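Fatty-acid-binding protein 1 (Arabidopsis thaliana, PDB 4DOO) binds fatty acids in plastids, preferring saturated ones, with a chalcone-isomerase-like fold, and may take part in alpha-linolenic acid metabolism. Local coordinates at residues A[42-53]-A[84-95]; A[148-156]-A[167-178]. One frame throughout, in Å; residues are numbered along the deposited sequence.

Contact 1 of 2, residues A[42-53]-A[84-95]; sequences VYAFGVYADCDD and DIKMTIRLQIVY. With DAO (lauric acid), chain D; DAO (lauric acid), chain C.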
loop_
_atom_site.group_PDB
_atom_site.type_symbol
_atom_site.label_atom_id
_atom_site.label_comp_id
_atom_site.label_asym_id
_atom_site.label_seq_id
_atom_site.Cartn_x
_atom_site.Cartn_y
_atom_site.Cartn_z
ATOM N N VAL A 42 6.008 8.110 11.031
ATOM C CA VAL A 42 5.771 6.789 11.606
ATOM C C VAL A 42 6.503 5.682 10.864
ATOM O O VAL A 42 7.200 4.875 11.479
ATOM C CB VAL A 42 4.270 6.472 11.652
ATOM C CG1 VAL A 42 4.033 5.151 12.389
ATOM C CG2 VAL A 42 3.531 7.605 12.364
ATOM N N TYR A 43 6.336 5.637 9.545
ATOM C CA TYR A 43 7.019 4.638 8.738
ATOM C C TYR A 43 7.133 5.077 7.286
ATOM O O TYR A 43 6.391 5.947 6.829
ATOM C CB TYR A 43 6.310 3.272 8.812
ATOM C CG TYR A 43 4.878 3.213 8.285
ATOM C CD1 TYR A 43 3.791 3.258 9.158
ATOM C CD2 TYR A 43 4.619 3.062 6.920
ATOM C CE1 TYR A 43 2.478 3.145 8.686
ATOM C CE2 TYR A 43 3.320 2.953 6.438
ATOM C CZ TYR A 43 2.253 2.990 7.325
ATOM O OH TYR A 43 0.967 2.837 6.859
ATOM N N ALA A 44 8.099 4.498 6.580
ATOM C CA ALA A 44 8.295 4.785 5.169
ATOM C C ALA A 44 7.664 3.604 4.452
ATOM O O ALA A 44 7.645 2.494 4.987
ATOM C CB ALA A 44 9.775 4.856 4.836
ATOM N N PHE A 45 7.129 3.832 3.260
ATOM C CA PHE A 45 6.525 2.730 2.524
ATOM C C PHE A 45 6.868 2.790 1.045
ATOM O O PHE A 45 7.188 3.854 0.506
ATOM C CB PHE A 45 5.000 2.699 2.744
ATOM C CG PHE A 45 4.270 3.916 2.237
ATOM C CD1 PHE A 45 3.872 4.003 0.902
ATOM C CD2 PHE A 45 3.971 4.971 3.097
ATOM C CE1 PHE A 45 3.184 5.127 0.428
ATOM C CE2 PHE A 45 3.286 6.100 2.639
ATOM C CZ PHE A 45 2.891 6.181 1.303
ATOM N N GLY A 46 6.843 1.628 0.405
ATOM C CA GLY A 46 7.141 1.542 -1.009
ATOM C C GLY A 46 6.018 0.750 -1.642
ATOM O O GLY A 46 5.625 -0.293 -1.116
ATOM N N VAL A 47 5.486 1.247 -2.753
ATOM C CA VAL A 47 4.388 0.569 -3.430
ATOM C C VAL A 47 4.893 -0.111 -4.699
ATOM O O VAL A 47 5.447 0.547 -5.583
ATOM C CB VAL A 47 3.269 1.562 -3.804
ATOM C CG1 VAL A 47 2.100 0.811 -4.434
ATOM C CG2 VAL A 47 2.805 2.323 -2.564
ATOM N N TYR A 48 4.690 -1.427 -4.769
ATOM C CA TYR A 48 5.117 -2.248 -5.904
ATOM C C TYR A 48 3.924 -2.818 -6.669
ATOM O O TYR A 48 2.901 -3.140 -6.075
ATOM C CB TYR A 48 5.959 -3.433 -5.426
ATOM C CG TYR A 48 7.245 -3.078 -4.728
ATOM C CD1 TYR A 48 7.250 -2.649 -3.398
ATOM C CD2 TYR A 48 8.464 -3.193 -5.389
ATOM C CE1 TYR A 48 8.437 -2.346 -2.743
ATOM C CE2 TYR A 48 9.663 -2.890 -4.744
ATOM C CZ TYR A 48 9.641 -2.471 -3.421
ATOM O OH TYR A 48 10.822 -2.170 -2.775
ATOM N N ALA A 49 4.073 -2.955 -7.982
ATOM C CA ALA A 49 3.014 -3.511 -8.823
ATOM C C ALA A 49 3.626 -4.461 -9.857
ATOM O O ALA A 49 4.691 -4.190 -10.404
ATOM C CB ALA A 49 2.253 -2.390 -9.524
ATOM N N ASP A 50 2.949 -5.577 -10.110
ATOM C CA ASP A 50 3.420 -6.559 -11.081
ATOM C C ASP A 50 3.342 -5.960 -12.482
ATOM O O ASP A 50 2.283 -5.507 -12.918
ATOM C CB ASP A 50 2.569 -7.831 -11.000
ATOM C CG ASP A 50 2.987 -8.876 -12.015
ATOM O OD1 ASP A 50 2.609 -8.751 -13.201
ATOM O OD2 ASP A 50 3.708 -9.817 -11.629
ATOM N N CYS A 51 4.473 -5.963 -13.180
ATOM C CA CYS A 51 4.566 -5.396 -14.521
ATOM C C CYS A 51 3.588 -5.967 -15.529
ATOM O O CYS A 51 2.911 -5.218 -16.233
ATOM C CB CYS A 51 5.986 -5.570 -15.062
ATOM S SG CYS A 51 7.210 -4.636 -14.148
ATOM N N ASP A 52 3.521 -7.292 -15.614
ATOM C CA ASP A 52 2.621 -7.924 -16.575
ATOM C C ASP A 52 1.159 -7.579 -16.316
ATOM O O ASP A 52 0.401 -7.340 -17.253
ATOM C CB ASP A 52 2.797 -9.445 -16.564
ATOM C CG ASP A 52 4.183 -9.878 -17.015
ATOM O OD1 ASP A 52 4.694 -9.324 -18.011
ATOM O OD2 ASP A 52 4.756 -10.786 -16.376
ATOM N N ASP A 53 0.764 -7.568 -15.047
ATOM C CA ASP A 53 -0.612 -7.255 -14.675
ATOM C C ASP A 53 -0.976 -5.831 -15.081
ATOM O O ASP A 53 -2.083 -5.576 -15.567
ATOM C CB ASP A 53 -0.804 -7.429 -13.166
ATOM C CG ASP A 53 -0.766 -8.886 -12.731
ATOM O OD1 ASP A 53 -0.682 -9.137 -11.513
ATOM O OD2 ASP A 53 -0.827 -9.781 -13.603
ATOM N N ASP A 84 -7.246 -6.879 -11.204
ATOM C CA ASP A 84 -6.578 -7.981 -10.533
ATOM C C ASP A 84 -5.092 -7.827 -10.817
ATOM O O ASP A 84 -4.529 -8.497 -11.681
ATOM C CB ASP A 84 -7.099 -9.326 -11.051
ATOM C CG ASP A 84 -6.523 -10.506 -10.285
ATOM O OD1 ASP A 84 -6.182 -10.337 -9.094
ATOM O OD2 ASP A 84 -6.429 -11.606 -10.868
ATOM N N ILE A 85 -4.471 -6.910 -10.087
ATOM C CA ILE A 85 -3.056 -6.626 -10.231
ATOM C C ILE A 85 -2.349 -6.958 -8.921
ATOM O O ILE A 85 -2.720 -6.449 -7.863
ATOM C CB ILE A 85 -2.828 -5.124 -10.570
ATOM C CG1 ILE A 85 -3.363 -4.825 -11.972
ATOM C CG2 ILE A 85 -1.347 -4.778 -10.458
ATOM C CD1 ILE A 85 -3.363 -3.344 -12.342
ATOM N N LYS A 86 -1.351 -7.830 -8.999
ATOM C CA LYS A 86 -0.579 -8.210 -7.825
ATOM C C LYS A 86 0.243 -7.004 -7.393
ATOM O O LYS A 86 0.917 -6.374 -8.209
ATOM C CB LYS A 86 0.345 -9.385 -8.145
ATOM C CG LYS A 86 -0.400 -10.700 -8.353
ATOM C CD LYS A 86 0.551 -11.868 -8.595
ATOM C CE LYS A 86 1.323 -11.726 -9.894
ATOM N NZ LYS A 86 0.412 -11.678 -11.075
ATOM N N MET A 87 0.175 -6.683 -6.109
ATOM C CA MET A 87 0.912 -5.553 -5.581
ATOM C C MET A 87 1.490 -5.856 -4.212
ATOM O O MET A 87 1.054 -6.784 -3.520
ATOM C CB MET A 87 0.000 -4.335 -5.453
ATOM C CG MET A 87 -0.689 -3.902 -6.731
ATOM S SD MET A 87 -1.588 -2.372 -6.437
ATOM C CE MET A 87 -1.949 -1.852 -8.126
ATOM N N THR A 88 2.473 -5.054 -3.824
ATOM C CA THR A 88 3.096 -5.193 -2.518
ATOM C C THR A 88 3.289 -3.806 -1.929
ATOM O O THR A 88 3.679 -2.871 -2.634
ATOM C CB THR A 88 4.490 -5.868 -2.595
ATOM O OG1 THR A 88 4.349 -7.228 -3.014
ATOM C CG2 THR A 88 5.169 -5.850 -1.221
ATOM N N ILE A 89 2.976 -3.678 -0.645
ATOM C CA ILE A 89 3.178 -2.430 0.076
ATOM C C ILE A 89 4.184 -2.816 1.154
ATOM O O ILE A 89 3.861 -3.587 2.055
ATOM C CB ILE A 89 1.892 -1.924 0.783
ATOM C CG1 ILE A 89 0.785 -1.659 -0.238
ATOM C CG2 ILE A 89 2.206 -0.656 1.572
ATOM C CD1 ILE A 89 1.151 -0.624 -1.280
ATOM N N ARG A 90 5.411 -2.325 1.041
ATOM C CA ARG A 90 6.421 -2.633 2.045
ATOM C C ARG A 90 6.557 -1.469 3.012
ATOM O O ARG A 90 6.823 -0.336 2.601
ATOM C CB ARG A 90 7.773 -2.922 1.388
ATOM C CG ARG A 90 8.928 -2.975 2.382
ATOM C CD ARG A 90 10.173 -3.563 1.741
ATOM N NE ARG A 90 9.954 -4.954 1.354
ATOM C CZ ARG A 90 10.884 -5.736 0.817
ATOM N NH1 ARG A 90 12.107 -5.265 0.602
ATOM N NH2 ARG A 90 10.589 -6.988 0.496
ATOM N N LEU A 91 6.352 -1.752 4.296
ATOM C CA LEU A 91 6.457 -0.736 5.334
ATOM C C LEU A 91 7.734 -0.965 6.124
ATOM O O LEU A 91 8.085 -2.106 6.414
ATOM C CB LEU A 91 5.283 -0.822 6.321
ATOM C CG LEU A 91 3.836 -0.666 5.864
ATOM C CD1 LEU A 91 3.398 -1.906 5.111
ATOM C CD2 LEU A 91 2.950 -0.454 7.084
ATOM N N GLN A 92 8.422 0.121 6.462
ATOM C CA GLN A 92 9.634 0.053 7.274
ATOM C C GLN A 92 9.437 1.068 8.392
ATOM O O GLN A 92 9.364 2.277 8.143
ATOM C CB GLN A 92 10.876 0.391 6.447
ATOM C CG GLN A 92 11.227 -0.678 5.423
ATOM C CD GLN A 92 12.545 -0.403 4.735
ATOM O OE1 GLN A 92 13.598 -0.399 5.371
ATOM N NE2 GLN A 92 12.493 -0.164 3.432
ATOM N N ILE A 93 9.336 0.568 9.621
ATOM C CA ILE A 93 9.091 1.411 10.786
ATOM C C ILE A 93 10.191 2.426 11.060
ATOM O O ILE A 93 11.358 2.066 11.209
ATOM C CB ILE A 93 8.868 0.544 12.058
ATOM C CG1 ILE A 93 7.761 -0.483 11.797
ATOM C CG2 ILE A 93 8.493 1.427 13.248
ATOM C CD1 ILE A 93 6.433 0.125 11.376
ATOM N N VAL A 94 9.797 3.695 11.134
ATOM C CA VAL A 94 10.719 4.795 11.391
ATOM C C VAL A 94 10.720 5.236 12.861
ATOM O O VAL A 94 11.782 5.322 13.488
ATOM C CB VAL A 94 10.370 6.015 10.501
ATOM C CG1 VAL A 94 11.237 7.209 10.872
ATOM C CG2 VAL A 94 10.567 5.655 9.032
ATOM N N TYR A 95 9.538 5.528 13.399
ATOM C CA TYR A 95 9.403 5.967 14.785
ATOM C C TYR A 95 9.830 4.841 15.726
ATOM O O TYR A 95 9.357 3.711 15.609
ATOM C CB TYR A 95 7.954 6.378 15.068
ATOM C CG TYR A 95 7.747 7.064 16.403
ATOM C CD1 TYR A 95 8.469 8.210 16.739
ATOM C CD2 TYR A 95 6.820 6.574 17.326
ATOM C CE1 TYR A 95 8.274 8.854 17.963
ATOM C CE2 TYR A 95 6.619 7.210 18.551
ATOM C CZ TYR A 95 7.350 8.349 18.861
ATOM O OH TYR A 95 7.164 8.975 20.072
HETATM O O1 DAO D . 2.414 10.435 20.102
HETATM O O2 DAO D . 3.666 8.628 20.208
HETATM C C1 DAO D . 2.892 9.395 19.592
HETATM C C2 DAO D . 2.517 9.053 18.166
HETATM C C3 DAO D . 1.384 8.032 18.153
HETATM C C4 DAO D . 1.651 6.934 17.131
HETATM C C5 DAO D . 0.689 7.039 15.951
HETATM C C6 DAO D . 0.103 5.679 15.603
HETATM C C7 DAO D . 0.358 5.325 14.142
HETATM C C8 DAO D . 0.494 3.819 13.969
HETATM C C9 DAO D . 0.207 3.389 12.534
HETATM C C10 DAO D . 1.348 2.529 11.993
HETATM C C11 DAO D . 0.891 1.101 11.726
HETATM C C12 DAO D . 2.070 0.207 11.405
HETATM O O1 DAO C . -2.762 3.366 9.713
HETATM O O2 DAO C . -0.837 3.420 8.639
HETATM C C1 DAO C . -1.957 2.906 8.867
HETATM C C2 DAO C . -2.350 1.665 8.097
HETATM C C3 DAO C . -1.486 0.493 8.532
HETATM C C4 DAO C . -1.984 -0.821 7.913
HETATM C C5 DAO C . -0.956 -1.939 8.097
HETATM C C6 DAO C . -1.048 -2.560 9.488
HETATM C C7 DAO C . 0.277 -3.171 9.912
HETATM C C8 DAO C . 0.307 -3.355 11.421
HETATM C C9 DAO C . 1.676 -3.812 11.894
HETATM C C10 DAO C . 1.659 -4.069 13.398
HETATM C C11 DAO C . 2.682 -5.136 13.773
HETATM C C12 DAO C . 2.821 -5.236 15.277
HETATM O O HOH W 1 1.575 -11.822 -13.622
#
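Asp53 OD1 is gripped twice by Lys86: the backbone N donates to it over 2.9 Å, almost straight at 176°, on the anti side of the carboxylate, while NZ reaches its syn side at 2.8 Å as a salt bridge. Bends at chi3 and chi4 curl the lysine chain back and bring its ammonium round to the same oxygen that its own N-H binds. A water accepts from Lys86 NZ, and Asp50 OD2 adds a long ion pair at 3.8 Å. Asp50 also caps the helix that starts at Cys51, OD1 accepting from Asp53 N, so the network pins the first turn to the residue ahead of strand 87-93. From here the two strands run antiparallel, bonded at Tyr48-Thr88, Gly46-Arg90 and Ala44-Gln92. On the face that carries Tyr43, Val47, Ile89 and Leu91, Ile89 CD1 lies 3.6 Å from Val47 CG1. Leu91 CD2 sits over one face of the Tyr43 ring, 3.7 Å from its centroid. Tyr43 CG lies between the backbone N and the carbonyl carbon (chi1 62°), and the ring's OH donates to O2 of one lauric acid at 2.6 Å; CE1 meets C10 of the second at 3.5 Å. Val42 and Tyr43 both face Arg30 in a classic beta bulge from which Tyr43 joins Arg30 and Ser110 in the fatty-acid site of the chalcone-isomerase fold.

Contact 2 of 2, residues A[148-156]-A[167-178]; sequences LTKDPGHVL and SVKSHLLCRSIL
Strand 155-156 pairs antiparallel with strand 167-169 through two 2.8 Å bonds, Leu156 N to Val168 O and Val168 N to Leu156 O, after which the second segment turns into a helix whose axis crosses strand 148-151 at -135°, 9.7 Å away at closest. Leu156 leads the side-chain packing: its CD2 presses against Ile177 CD1 at a tight 3.3 Å and also touches Leu173 CD2, while its CB lies against Cys174 SG. With CG anti to the backbone N (chi1 178°), the leucine extends across these helix side chains. Where strand 145-151 turns into strand 155-160, His154 and Val155 both face Asp151, a G1 beta bulge. The turn is tied to the other segment by Lys169 NZ, which donates to a lone pair of Gly153 O in the carbonyl plane at 3.0 Å. Ser170, the helix N-cap, accepts from Leu173 N through OG and gives its own N-H to His154 O. Just beyond, the imidazoles of His154 and His171 form an offset stack, planes at 14° and centroids 4.0 Å apart. Deeper along the helix, Leu148 CD1 meets Ile177 CG2 at 3.9 Å, and Leu148 also touches a lauric acid.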
loop_
_atom_site.group_PDB
_atom_site.type_symbol
_atom_site.label_atom_id
_atom_site.label_comp_id
_atom_site.label_asym_id
_atom_site.label_seq_id
_atom_site.Cartn_x
_atom_site.Cartn_y
_atom_site.Cartn_z
ATOM N N LEU A 148 2.726 -6.061 2.970
ATOM C CA LEU A 148 1.310 -6.302 2.726
ATOM C C LEU A 148 1.219 -6.610 1.241
ATOM O O LEU A 148 1.604 -5.789 0.406
ATOM C CB LEU A 148 0.476 -5.053 3.033
ATOM C CG LEU A 148 0.647 -4.362 4.388
ATOM C CD1 LEU A 148 -0.179 -3.077 4.404
ATOM C CD2 LEU A 148 0.219 -5.292 5.506
ATOM N N THR A 149 0.726 -7.789 0.891
ATOM C CA THR A 149 0.634 -8.117 -0.522
ATOM C C THR A 149 -0.757 -8.497 -0.999
ATOM O O THR A 149 -1.532 -9.133 -0.284
ATOM C CB THR A 149 1.601 -9.257 -0.900
ATOM O OG1 THR A 149 1.223 -10.457 -0.219
ATOM C CG2 THR A 149 3.029 -8.889 -0.520
ATOM N N LYS A 150 -1.062 -8.069 -2.218
ATOM C CA LYS A 150 -2.322 -8.375 -2.865
ATOM C C LYS A 150 -1.976 -9.536 -3.793
ATOM O O LYS A 150 -1.356 -9.347 -4.841
ATOM C CB LYS A 150 -2.816 -7.170 -3.675
ATOM C CG LYS A 150 -4.128 -7.399 -4.414
ATOM C CD LYS A 150 -4.559 -6.153 -5.170
ATOM C CE LYS A 150 -5.813 -6.405 -5.991
ATOM N NZ LYS A 150 -6.246 -5.182 -6.720
ATOM N N ASP A 151 -2.345 -10.740 -3.378
ATOM C CA ASP A 151 -2.080 -11.941 -4.158
ATOM C C ASP A 151 -3.257 -12.172 -5.102
ATOM O O ASP A 151 -4.315 -11.562 -4.937
ATOM C CB ASP A 151 -1.913 -13.140 -3.219
ATOM C CG ASP A 151 -0.719 -12.994 -2.287
ATOM O OD1 ASP A 151 -0.631 -13.763 -1.305
ATOM O OD2 ASP A 151 0.135 -12.113 -2.537
ATOM N N PRO A 152 -3.090 -13.049 -6.106
ATOM C CA PRO A 152 -4.181 -13.319 -7.050
ATOM C C PRO A 152 -5.506 -13.628 -6.353
ATOM O O PRO A 152 -5.528 -14.202 -5.260
ATOM C CB PRO A 152 -3.651 -14.504 -7.854
ATOM C CG PRO A 152 -2.182 -14.233 -7.899
ATOM C CD PRO A 152 -1.881 -13.809 -6.471
ATOM N N GLY A 153 -6.607 -13.244 -6.991
ATOM C CA GLY A 153 -7.917 -13.482 -6.411
ATOM C C GLY A 153 -8.162 -12.572 -5.222
ATOM O O GLY A 153 -8.847 -12.943 -4.270
ATOM N N HIS A 154 -7.587 -11.376 -5.277
ATOM C CA HIS A 154 -7.735 -10.403 -4.203
ATOM C C HIS A 154 -7.593 -11.011 -2.805
ATOM O O HIS A 154 -8.480 -10.888 -1.955
ATOM C CB HIS A 154 -9.077 -9.677 -4.340
ATOM C CG HIS A 154 -9.191 -8.867 -5.594
ATOM N ND1 HIS A 154 -9.338 -9.438 -6.840
ATOM C CD2 HIS A 154 -9.124 -7.529 -5.802
ATOM C CE1 HIS A 154 -9.356 -8.490 -7.759
ATOM N NE2 HIS A 154 -9.228 -7.322 -7.157
ATOM N N VAL A 155 -6.464 -11.677 -2.582
ATOM C CA VAL A 155 -6.163 -12.278 -1.293
ATOM C C VAL A 155 -5.098 -11.401 -0.644
ATOM O O VAL A 155 -4.040 -11.173 -1.231
ATOM C CB VAL A 155 -5.601 -13.707 -1.445
ATOM C CG1 VAL A 155 -5.095 -14.219 -0.093
ATOM C CG2 VAL A 155 -6.679 -14.632 -1.994
ATOM N N LEU A 156 -5.382 -10.902 0.555
ATOM C CA LEU A 156 -4.430 -10.051 1.264
ATOM C C LEU A 156 -3.524 -10.880 2.161
ATOM O O LEU A 156 -3.995 -11.532 3.088
ATOM C CB LEU A 156 -5.164 -9.025 2.126
ATOM C CG LEU A 156 -4.212 -8.142 2.939
ATOM C CD1 LEU A 156 -3.730 -6.995 2.069
ATOM C CD2 LEU A 156 -4.917 -7.617 4.173
ATOM N N SER A 167 -3.266 -14.720 5.878
ATOM C CA SER A 167 -3.916 -14.109 4.733
ATOM C C SER A 167 -5.410 -13.976 4.981
ATOM O O SER A 167 -5.978 -14.647 5.848
ATOM C CB SER A 167 -3.708 -14.959 3.476
ATOM O OG SER A 167 -2.339 -15.246 3.252
ATOM N N VAL A 168 -6.034 -13.098 4.205
ATOM C CA VAL A 168 -7.468 -12.859 4.274
ATOM C C VAL A 168 -7.941 -12.650 2.842
ATOM O O VAL A 168 -7.475 -11.742 2.150
ATOM C CB VAL A 168 -7.804 -11.597 5.116
ATOM C CG1 VAL A 168 -9.303 -11.324 5.076
ATOM C CG2 VAL A 168 -7.352 -11.793 6.562
ATOM N N LYS A 169 -8.845 -13.512 2.388
ATOM C CA LYS A 169 -9.376 -13.398 1.040
ATOM C C LYS A 169 -10.556 -12.439 1.116
ATOM O O LYS A 169 -11.604 -12.776 1.663
ATOM C CB LYS A 169 -9.836 -14.764 0.524
ATOM C CG LYS A 169 -10.325 -14.730 -0.912
ATOM C CD LYS A 169 -10.812 -16.090 -1.375
ATOM C CE LYS A 169 -11.298 -16.012 -2.811
ATOM N NZ LYS A 169 -10.231 -15.509 -3.724
ATOM N N SER A 170 -10.375 -11.237 0.581
ATOM C CA SER A 170 -11.427 -10.230 0.606
ATOM C C SER A 170 -11.115 -9.091 -0.350
ATOM O O SER A 170 -10.141 -8.361 -0.172
ATOM C CB SER A 170 -11.597 -9.681 2.029
ATOM O OG SER A 170 -12.434 -8.531 2.052
ATOM N N HIS A 171 -11.947 -8.951 -1.374
ATOM C CA HIS A 171 -11.777 -7.890 -2.354
ATOM C C HIS A 171 -11.912 -6.556 -1.621
ATOM O O HIS A 171 -11.170 -5.607 -1.879
ATOM C CB HIS A 171 -12.857 -8.013 -3.432
ATOM C CG HIS A 171 -12.657 -7.101 -4.600
ATOM N ND1 HIS A 171 -12.660 -5.727 -4.484
ATOM C CD2 HIS A 171 -12.457 -7.367 -5.913
ATOM C CE1 HIS A 171 -12.470 -5.186 -5.674
ATOM N NE2 HIS A 171 -12.345 -6.160 -6.559
ATOM N N LEU A 172 -12.859 -6.500 -0.689
ATOM C CA LEU A 172 -13.103 -5.287 0.086
ATOM C C LEU A 172 -11.884 -4.858 0.906
ATOM O O LEU A 172 -11.480 -3.692 0.869
ATOM C CB LEU A 172 -14.302 -5.498 1.016
ATOM C CG LEU A 172 -14.624 -4.353 1.974
ATOM C CD1 LEU A 172 -14.897 -3.083 1.185
ATOM C CD2 LEU A 172 -15.832 -4.731 2.824
ATOM N N LEU A 173 -11.307 -5.795 1.648
ATOM C CA LEU A 173 -10.137 -5.489 2.467
ATOM C C LEU A 173 -8.957 -5.035 1.608
ATOM O O LEU A 173 -8.288 -4.058 1.936
ATOM C CB LEU A 173 -9.729 -6.710 3.297
ATOM C CG LEU A 173 -8.574 -6.488 4.279
ATOM C CD1 LEU A 173 -8.922 -5.369 5.252
ATOM C CD2 LEU A 173 -8.299 -7.779 5.036
ATOM N N CYS A 174 -8.704 -5.741 0.508
ATOM C CA CYS A 174 -7.598 -5.370 -0.373
ATOM C C CYS A 174 -7.765 -3.944 -0.867
ATOM O O CYS A 174 -6.836 -3.140 -0.806
ATOM C CB CYS A 174 -7.518 -6.313 -1.574
ATOM S SG CYS A 174 -6.854 -7.936 -1.193
ATOM N N ARG A 175 -8.965 -3.638 -1.349
ATOM C CA ARG A 175 -9.285 -2.314 -1.865
ATOM C C ARG A 175 -9.111 -1.239 -0.796
ATOM O O ARG A 175 -8.523 -0.184 -1.049
ATOM C CB ARG A 175 -10.732 -2.302 -2.358
ATOM C CG ARG A 175 -11.107 -1.105 -3.187
ATOM C CD ARG A 175 -10.369 -1.120 -4.510
ATOM N NE ARG A 175 -11.032 -0.273 -5.492
ATOM C CZ ARG A 175 -11.224 1.033 -5.346
ATOM N NH1 ARG A 175 -10.801 1.661 -4.257
ATOM N NH2 ARG A 175 -11.854 1.708 -6.290
ATOM N N SER A 176 -9.630 -1.509 0.397
ATOM C CA SER A 176 -9.550 -0.558 1.501
ATOM C C SER A 176 -8.118 -0.219 1.898
ATOM O O SER A 176 -7.761 0.954 2.026
ATOM C CB SER A 176 -10.304 -1.103 2.716
ATOM O OG SER A 176 -11.676 -1.299 2.417
ATOM N N ILE A 177 -7.298 -1.243 2.094
ATOM C CA ILE A 177 -5.911 -1.021 2.482
ATOM C C ILE A 177 -5.148 -0.252 1.405
ATOM O O ILE A 177 -4.497 0.749 1.700
ATOM C CB ILE A 177 -5.207 -2.360 2.791
ATOM C CG1 ILE A 177 -5.821 -2.971 4.055
ATOM C CG2 ILE A 177 -3.717 -2.141 3.000
ATOM C CD1 ILE A 177 -5.286 -4.335 4.411
ATOM N N LEU A 178 -5.237 -0.710 0.160
ATOM C CA LEU A 178 -4.554 -0.037 -0.940
ATOM C C LEU A 178 -5.004 1.408 -1.096
ATOM O O LEU A 178 -4.217 2.265 -1.485
ATOM C CB LEU A 178 -4.794 -0.770 -2.257
ATOM C CG LEU A 178 -4.022 -2.066 -2.497
ATOM C CD1 LEU A 178 -4.467 -2.683 -3.816
ATOM C CD2 LEU A 178 -2.526 -1.770 -2.520
#

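Following the chain, strand 39-50 runs into helix 51-61, and contact 1 closes when strand 87-93 returns beside it, enclosing 30 residues that are largely helical. Contact 2 opens only later: strands 145-151, 155-160 and 163-169 follow one another as antiparallel neighbours, and helix 171-182 then folds back onto them, so the two closures stand in series, neither nested nor crossed. They share one sheet, because strand 87-93 also pairs with strand 145-151, probably through Ile89 N to Leu148 O and Met87 O to Lys150 N. Leu178 of the helix touches Met87 and Ile89, while Leu148 packs on Leu91 and is itself a pocket residue, so both contacts contribute to the lauric-acid pocket.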